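Local coordinates for PppA (Pseudomonas aeruginosa, PDB 6JKV), which probably acts as a metal-dependent PP2C-family protein serine/threonine phosphatase and is a key regulatory component of the type VI secretion system, at residues A54-V59 with P90-A95; G149-I154 with A220-L225. One frame throughout, in Å; residues are numbered along the deposited sequence.

Interaction 1 (A54-V59 with P90-A95); sequences AGLWVV and PAYVGA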
loop_
_atom_site.group_PDB
_atom_site.type_symbol
_atom_site.label_atom_id
_atom_site.label_comp_id
_atom_site.label_asym_id
_atom_site.label_seq_id
_atom_site.Cartn_x
_atom_site.Cartn_y
_atom_site.Cartn_z
ATOM N N ALA A 54 3.805 14.269 7.554
ATOM C CA ALA A 54 5.158 13.666 7.510
ATOM C C ALA A 54 5.538 13.296 6.073
ATOM O O ALA A 54 6.602 12.650 5.884
ATOM C CB ALA A 54 5.220 12.451 8.413
ATOM N N GLY A 55 4.708 13.680 5.101
ATOM C CA GLY A 55 4.863 13.276 3.691
ATOM C C GLY A 55 4.864 11.765 3.540
ATOM O O GLY A 55 5.647 11.272 2.745
ATOM N N LEU A 56 4.012 11.062 4.286
ATOM C CA LEU A 56 4.019 9.580 4.352
ATOM C C LEU A 56 2.609 9.046 4.142
ATOM O O LEU A 56 1.671 9.546 4.793
ATOM C CB LEU A 56 4.547 9.107 5.706
ATOM C CG LEU A 56 4.791 7.600 5.798
ATOM C CD1 LEU A 56 5.788 7.147 4.746
ATOM C CD2 LEU A 56 5.292 7.230 7.186
ATOM N N TRP A 57 2.486 8.055 3.265
ATOM C CA TRP A 57 1.207 7.358 2.989
ATOM C C TRP A 57 1.491 5.868 2.862
ATOM O O TRP A 57 2.405 5.502 2.117
ATOM C CB TRP A 57 0.544 7.933 1.740
ATOM C CG TRP A 57 0.369 9.412 1.847
ATOM C CD1 TRP A 57 -0.667 10.073 2.434
ATOM C CD2 TRP A 57 1.280 10.420 1.383
ATOM N NE1 TRP A 57 -0.470 11.426 2.356
ATOM C CE2 TRP A 57 0.712 11.666 1.704
ATOM C CE3 TRP A 57 2.505 10.389 0.715
ATOM C CZ2 TRP A 57 1.330 12.872 1.377
ATOM C CZ3 TRP A 57 3.117 11.581 0.391
ATOM C CH2 TRP A 57 2.540 12.802 0.725
ATOM N N VAL A 58 0.737 5.058 3.592
ATOM C CA VAL A 58 1.019 3.610 3.732
ATOM C C VAL A 58 -0.296 2.858 3.572
ATOM O O VAL A 58 -1.312 3.311 4.121
ATOM C CB VAL A 58 1.696 3.298 5.080
ATOM C CG1 VAL A 58 1.896 1.802 5.262
ATOM C CG2 VAL A 58 3.018 4.040 5.236
ATOM N N VAL A 59 -0.255 1.751 2.838
ATOM C CA VAL A 59 -1.303 0.701 2.867
ATOM C C VAL A 59 -0.619 -0.644 3.130
ATOM O O VAL A 59 0.397 -0.928 2.484
ATOM C CB VAL A 59 -2.117 0.689 1.569
ATOM C CG1 VAL A 59 -3.055 -0.509 1.517
ATOM C CG2 VAL A 59 -2.885 1.990 1.383
ATOM N N PRO A 90 15.996 10.970 0.957
ATOM C CA PRO A 90 16.784 9.734 1.021
ATOM C C PRO A 90 17.054 9.245 2.449
ATOM O O PRO A 90 17.027 8.051 2.666
ATOM C CB PRO A 90 18.099 10.081 0.310
ATOM C CG PRO A 90 17.729 11.241 -0.590
ATOM C CD PRO A 90 16.676 12.018 0.178
ATOM N N ALA A 91 17.314 10.156 3.386
ATOM C CA ALA A 91 17.539 9.795 4.804
ATOM C C ALA A 91 16.240 9.247 5.392
ATOM O O ALA A 91 16.297 8.236 6.109
ATOM C CB ALA A 91 18.051 10.972 5.599
ATOM N N TYR A 92 15.116 9.899 5.092
ATOM C CA TYR A 92 13.771 9.459 5.531
ATOM C C TYR A 92 13.531 8.033 5.032
ATOM O O TYR A 92 13.147 7.175 5.832
ATOM C CB TYR A 92 12.694 10.438 5.058
ATOM C CG TYR A 92 11.339 10.216 5.679
ATOM C CD1 TYR A 92 11.196 9.948 7.034
ATOM C CD2 TYR A 92 10.188 10.315 4.919
ATOM C CE1 TYR A 92 9.950 9.761 7.609
ATOM C CE2 TYR A 92 8.935 10.124 5.477
ATOM C CZ TYR A 92 8.814 9.855 6.827
ATOM O OH TYR A 92 7.582 9.686 7.373
ATOM N N VAL A 93 13.819 7.784 3.753
ATOM C CA VAL A 93 13.601 6.456 3.110
ATOM C C VAL A 93 14.476 5.410 3.803
ATOM O O VAL A 93 13.958 4.305 4.057
ATOM C CB VAL A 93 13.856 6.514 1.593
ATOM C CG1 VAL A 93 14.003 5.130 0.989
ATOM C CG2 VAL A 93 12.758 7.300 0.895
ATOM N N GLY A 94 15.738 5.743 4.104
ATOM C CA GLY A 94 16.622 4.872 4.898
ATOM C C GLY A 94 16.000 4.508 6.238
ATOM O O GLY A 94 16.045 3.317 6.616
ATOM N N ALA A 95 15.413 5.491 6.927
ATOM C CA ALA A 95 14.777 5.296 8.250
ATOM C C ALA A 95 13.540 4.407 8.100
ATOM O O ALA A 95 13.327 3.557 8.984
ATOM C CB ALA A 95 14.427 6.625 8.882
#
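Ala54 and Tyr92 are the residues whose backbones come closest, and their CA atoms are still 9.8 Å apart. Helix 89-114 stands over the start of strand 56-63 without backbone contact. Ala54 and Gly55 close the hairpin between strands 46-51 and 56-63. Gly55 has positive phi and forms a G1 beta bulge with Leu56 opposite Ala51.

One tyrosine ring spans the gap. CG of Tyr92 lies anti to the backbone N (chi1 -169°), which sends the ring away from its helix toward the sheet. The hydroxyl end does most of the touching. Tyr92 OH comes in at an angle across the leucine, 3.4 Å from Leu56 CD2 and 3.5 Å from Leu56 CB. From the turn, Ala54 CB comes within 3.8 Å of the same Tyr92 OH. Further back on the ring, Tyr92 CE2 is 3.5 Å from Ala54 O, which approaches obliquely. Gly55 O lies near the ring plane at the edge, 4.4 Å from Tyr92 CE2. Leu56 CD1 adds an apolar contact at 4.4 Å from Tyr92 CE2.

Arg129, from the neighbouring strand 120-129, joins the two sides. It donates a hydrogen bond to Ala54 O and makes a cation-pi contact with the Tyr92 ring. Ile83 also packs against Tyr92.

This is helix-on-sheet packing in the PP2C fold, away from the manganese site. The phenol end sits between aliphatic carbons of Leu56 and Ala54 and the carbonyl oxygen of Ala54. Ala54 O has a defined partner in Arg129, so the carbonyl beside the ring is satisfied. Arg129 thus ties the turn to the ring, and its positive charge is probably attracted to the ring's pi electrons.

Interaction 2 (G149-I154 with A220-L225); sequences GVLEAI and ADDSEL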
loop_
_atom_site.group_PDB
_atom_site.type_symbol
_atom_site.label_atom_id
_atom_site.label_comp_id
_atom_site.label_asym_id
_atom_site.label_seq_id
_atom_site.Cartn_x
_atom_site.Cartn_y
_atom_site.Cartn_z
ATOM N N GLY A 149 -4.244 12.462 -17.069
ATOM C CA GLY A 149 -5.369 11.544 -17.315
ATOM C C GLY A 149 -4.927 10.142 -17.711
ATOM O O GLY A 149 -5.791 9.357 -18.130
ATOM N N VAL A 150 -3.637 9.818 -17.571
ATOM C CA VAL A 150 -3.089 8.473 -17.914
ATOM C C VAL A 150 -2.634 7.786 -16.629
ATOM O O VAL A 150 -1.836 8.385 -15.880
ATOM C CB VAL A 150 -1.935 8.562 -18.927
ATOM C CG1 VAL A 150 -1.390 7.180 -19.244
ATOM C CG2 VAL A 150 -2.359 9.286 -20.202
ATOM N N LEU A 151 -3.123 6.569 -16.395
ATOM C CA LEU A 151 -2.755 5.765 -15.205
ATOM C C LEU A 151 -1.546 4.883 -15.515
ATOM O O LEU A 151 -1.470 4.316 -16.604
ATOM C CB LEU A 151 -3.940 4.905 -14.768
ATOM C CG LEU A 151 -3.749 4.201 -13.431
ATOM C CD1 LEU A 151 -3.776 5.212 -12.299
ATOM C CD2 LEU A 151 -4.817 3.139 -13.229
ATOM N N GLU A 152 -0.655 4.743 -14.546
ATOM C CA GLU A 152 0.596 3.977 -14.721
ATOM C C GLU A 152 0.922 3.263 -13.421
ATOM O O GLU A 152 0.942 3.923 -12.371
ATOM C CB GLU A 152 1.718 4.924 -15.134
ATOM C CG GLU A 152 3.091 4.303 -15.066
ATOM C CD GLU A 152 4.209 5.269 -15.422
ATOM O OE1 GLU A 152 3.914 6.482 -15.631
ATOM O OE2 GLU A 152 5.376 4.820 -15.458
ATOM N N ALA A 153 1.138 1.953 -13.505
ATOM C CA ALA A 153 1.515 1.100 -12.364
ATOM C C ALA A 153 2.967 1.409 -12.014
ATOM O O ALA A 153 3.824 1.289 -12.893
ATOM C CB ALA A 153 1.314 -0.361 -12.704
ATOM N N ILE A 154 3.219 1.827 -10.776
ATOM C CA ILE A 154 4.593 2.140 -10.294
ATOM C C ILE A 154 5.172 0.894 -9.630
ATOM O O ILE A 154 6.294 0.511 -9.960
ATOM C CB ILE A 154 4.579 3.358 -9.356
ATOM C CG1 ILE A 154 3.950 4.573 -10.046
ATOM C CG2 ILE A 154 5.985 3.659 -8.867
ATOM C CD1 ILE A 154 4.551 4.899 -11.400
ATOM N N ALA A 220 -11.939 -3.980 -9.741
ATOM C CA ALA A 220 -11.950 -2.943 -10.797
ATOM C C ALA A 220 -10.635 -3.000 -11.573
ATOM O O ALA A 220 -9.559 -3.037 -10.946
ATOM C CB ALA A 220 -12.163 -1.581 -10.194
ATOM N N ASP A 221 -10.721 -3.015 -12.897
ATOM C CA ASP A 221 -9.516 -3.073 -13.758
ATOM C C ASP A 221 -8.928 -1.664 -13.836
ATOM O O ASP A 221 -9.585 -0.712 -13.378
ATOM C CB ASP A 221 -9.825 -3.703 -15.122
ATOM C CG ASP A 221 -10.748 -2.870 -15.994
ATOM O OD1 ASP A 221 -10.397 -1.711 -16.251
ATOM O OD2 ASP A 221 -11.811 -3.379 -16.402
ATOM N N ASP A 222 -7.738 -1.556 -14.419
ATOM C CA ASP A 222 -6.920 -0.319 -14.409
ATOM C C ASP A 222 -7.618 0.832 -15.141
ATOM O O ASP A 222 -7.379 1.987 -14.747
ATOM C CB ASP A 222 -5.543 -0.582 -15.003
ATOM C CG ASP A 222 -4.624 -1.285 -14.021
ATOM O OD1 ASP A 222 -5.078 -1.573 -12.882
ATOM O OD2 ASP A 222 -3.455 -1.524 -14.393
ATOM N N SER A 223 -8.428 0.551 -16.165
ATOM C CA SER A 223 -9.134 1.608 -16.931
ATOM C C SER A 223 -10.227 2.229 -16.056
ATOM O O SER A 223 -10.429 3.460 -16.128
ATOM C CB SER A 223 -9.675 1.100 -18.245
ATOM O OG SER A 223 -10.623 0.066 -18.052
ATOM N N GLU A 224 -10.897 1.415 -15.243
ATOM C CA GLU A 224 -11.920 1.917 -14.292
ATOM C C GLU A 224 -11.228 2.674 -13.159
ATOM O O GLU A 224 -11.757 3.702 -12.740
ATOM C CB GLU A 224 -12.785 0.768 -13.780
ATOM C CG GLU A 224 -13.627 0.139 -14.877
ATOM C CD GLU A 224 -14.205 -1.208 -14.513
ATOM O OE1 GLU A 224 -13.589 -1.906 -13.699
ATOM O OE2 GLU A 224 -15.291 -1.544 -15.026
ATOM N N LEU A 225 -10.068 2.206 -12.694
ATOM C CA LEU A 225 -9.290 2.953 -11.673
ATOM C C LEU A 225 -8.944 4.335 -12.233
ATOM O O LEU A 225 -9.137 5.330 -11.515
ATOM C CB LEU A 225 -8.024 2.181 -11.287
ATOM C CG LEU A 225 -8.226 0.834 -10.592
ATOM C CD1 LEU A 225 -6.875 0.231 -10.242
ATOM C CD2 LEU A 225 -9.094 0.953 -9.350
#
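Strand 150-153, an outermost strand of its antiparallel sheet, passes the first turn of helix 222-229, with the CA atoms of Leu151 and Asp222 7.4 Å apart. Here the helix covers the edge of one sheet of the PP2C alpha-beta-beta-alpha sandwich.

Leu151 carries the contact. Its side chain leaves the strand toward the helix, and one branch, CD2, does the touching. Leu151 CD2 meets the backbone carbonyl Asp222 O at 3.2 Å. It also packs on the helix side chains, 3.9 Å from Leu225 CB and 4.2 Å from Asp222 CB. Arg226 and Leu229 of the same helix extend the surface that Leu151 meets. Tyr144 of the adjacent strand 142-147 touches both Leu151 and Leu225, and its OH makes a weak hydrogen bond with Asp222 OD1. This strand therefore backs the contact from the sheet side.

The helix start is held by a capping box. Asp221, at the N-cap, accepts through OD1 from the backbone N atoms of Ser223 and Glu224, both weakly. Glu224 OE2 forms a salt bridge with Arg248, so the Glu224 carboxylate has partners at both oxygens. The other oxygen completes the box: Asp221 N donates to Glu224 OE1 at 3.2 Å, with an N-H...O angle of 150°, meeting it on the anti side and 24° out of the carboxylate plane.

After strands 29-36 and 46-51 the chain enters strand 56-63, then helix 69-82 and helix 89-114. Interaction 1 closes this short loop, with 30 residues between its segments. Strands 120-129, 132-138 and 142-147 follow before interaction 2 opens. Interaction 2 closes a longer loop of 65 residues, from edge strand 150-153 to helix 222-229. Strands 197-202 and 208-212 lie inside that loop, and 254-261 comes after it. The two are in series and neither nest nor cross. They serve different layers: interaction 1 ties helix 89-114 to the sheet containing 56-63, and interaction 2 ties helix 222-229 to the other sheet. Their centres are 24 Å apart, and they do not touch.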